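Local coordinates for protein chitooligosaccharide oxidase (PDB 6Y0R) that oxidises the C1 hydroxyl of chitooligosaccharides to lactones, reducing molecular oxygen to hydrogen peroxide with the help of a bound FAD, at residues P61-V66 with G106-E111. Residues are numbered along the deposited sequence; the frame is centred on the assembly and turned at random.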
# COMPACT_ATOMS: atom_id res chain seq x y z
N PRO A 61 -14.37 -1.31 -17.58
CA PRO A 61 -15.46 -0.61 -16.93
C PRO A 61 -16.69 -0.45 -17.86
O PRO A 61 -16.50 -0.50 -19.08
CB PRO A 61 -14.89 0.75 -16.55
CG PRO A 61 -13.37 0.52 -16.54
CD PRO A 61 -13.11 -0.53 -17.59
N ALA A 62 -17.86 -0.27 -17.26
CA ALA A 62 -19.07 0.19 -17.98
C ALA A 62 -18.90 1.62 -18.47
O ALA A 62 -19.44 1.95 -19.55
CB ALA A 62 -20.28 0.03 -17.09
N ALA A 63 -18.19 2.47 -17.73
CA ALA A 63 -18.03 3.91 -17.98
C ALA A 63 -16.81 4.36 -17.19
O ALA A 63 -16.53 3.77 -16.11
CB ALA A 63 -19.26 4.67 -17.56
N ILE A 64 -16.12 5.37 -17.71
CA ILE A 64 -15.01 6.00 -16.97
C ILE A 64 -15.34 7.48 -16.83
O ILE A 64 -15.32 8.19 -17.88
CB ILE A 64 -13.66 5.76 -17.66
CG1 ILE A 64 -13.37 4.28 -17.88
CG2 ILE A 64 -12.57 6.45 -16.87
CD1 ILE A 64 -12.04 3.99 -18.57
N ALA A 65 -15.65 7.93 -15.63
CA ALA A 65 -15.84 9.36 -15.31
C ALA A 65 -14.46 9.96 -15.00
O ALA A 65 -13.63 9.28 -14.33
CB ALA A 65 -16.78 9.56 -14.16
N VAL A 66 -14.19 11.18 -15.49
CA VAL A 66 -12.88 11.85 -15.33
C VAL A 66 -13.11 13.23 -14.74
O VAL A 66 -12.87 14.27 -15.36
CB VAL A 66 -12.06 11.86 -16.62
CG1 VAL A 66 -10.65 12.32 -16.31
CG2 VAL A 66 -12.00 10.51 -17.31
N GLY A 106 -17.37 -3.97 -15.68
CA GLY A 106 -18.76 -3.43 -15.66
C GLY A 106 -19.01 -2.39 -14.60
O GLY A 106 -20.17 -1.93 -14.45
N HIS A 107 -17.98 -1.93 -13.87
CA HIS A 107 -18.21 -0.86 -12.88
C HIS A 107 -18.27 0.50 -13.56
O HIS A 107 -17.69 0.62 -14.67
CB HIS A 107 -17.11 -0.85 -11.80
CG HIS A 107 -17.20 -2.00 -10.86
ND1 HIS A 107 -16.83 -1.89 -9.52
CD2 HIS A 107 -17.67 -3.27 -11.04
CE1 HIS A 107 -17.02 -3.07 -8.96
NE2 HIS A 107 -17.53 -3.92 -9.86
N LEU A 108 -18.84 1.46 -12.87
CA LEU A 108 -18.58 2.90 -13.11
C LEU A 108 -17.24 3.16 -12.44
O LEU A 108 -17.20 3.09 -11.20
CB LEU A 108 -19.69 3.78 -12.55
CG LEU A 108 -19.36 5.28 -12.48
CD1 LEU A 108 -18.92 5.81 -13.82
CD2 LEU A 108 -20.55 6.06 -11.95
N MET A 109 -16.21 3.42 -13.24
CA MET A 109 -14.90 3.78 -12.66
C MET A 109 -14.73 5.31 -12.63
O MET A 109 -14.98 6.01 -13.66
CB MET A 109 -13.73 3.11 -13.39
CG MET A 109 -12.38 3.33 -12.67
SD MET A 109 -11.09 2.37 -13.44
CE MET A 109 -10.86 3.34 -14.94
N ILE A 110 -14.40 5.83 -11.47
CA ILE A 110 -14.19 7.29 -11.28
C ILE A 110 -12.68 7.48 -11.21
O ILE A 110 -12.06 7.13 -10.15
CB ILE A 110 -14.98 7.83 -10.09
CG1 ILE A 110 -16.49 7.52 -10.24
CG2 ILE A 110 -14.72 9.32 -9.93
CD1 ILE A 110 -17.35 8.01 -9.13
N GLU A 111 -12.12 7.94 -12.33
CA GLU A 111 -10.68 8.25 -12.48
C GLU A 111 -10.40 9.56 -11.74
O GLU A 111 -11.02 10.58 -12.06
CB GLU A 111 -10.31 8.33 -13.96
CG GLU A 111 -8.89 8.80 -14.18
CD GLU A 111 -7.87 7.77 -13.68
OE1 GLU A 111 -7.97 6.57 -14.08
OE2 GLU A 111 -7.06 8.16 -12.81
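Ala63 and Ala65 of strand 63-65 bond through their backbones to Met109 and Glu111 of strand 108-111, in parallel register. Met109 N donates to Ala63 O, Ala65 N to Met109 O and Glu111 N to Ala65 O, all at 2.8 to 2.9 Å. The first is nearly straight, 165° at the hydrogen. Ahead of the strands, Ala62 N reaches His107 O at 2.7 Å, more bent and from above the carbonyl plane. A CA-H...O contact, Ile64 CA to Met109 O at 3.3 Å, gives that carbonyl a second, weaker partner.

Apolar side chains pack on both faces. On one, Met109 leaves the strand with CG anti to the backbone N (chi1 -172°) and bends at chi3 (74°), laying CE against Ile64 CD1 at 3.9 Å; the two chains run side by side. Pro61 crosses the base of Met109, CG to CB 4.1 Å, and Trp46 of helix 44-50 touches Pro61 and Ile64. On the other, Leu108 CD1 rests on Ala63 CB at 3.9 Å, while Ala65 and Ile110 meet Ala76 of helix 70-83.

Polar ends turn elsewhere: Glu111 to Lys90 and Asp113 N, His107 to Glu104 and Ser88. In these inner strands of a small mixed sheet, both within the FAD-binding PCMH-type region, backbone bonds therefore set the register and apolar contacts fill both faces, though buried Ala63 N finds no partner in the model.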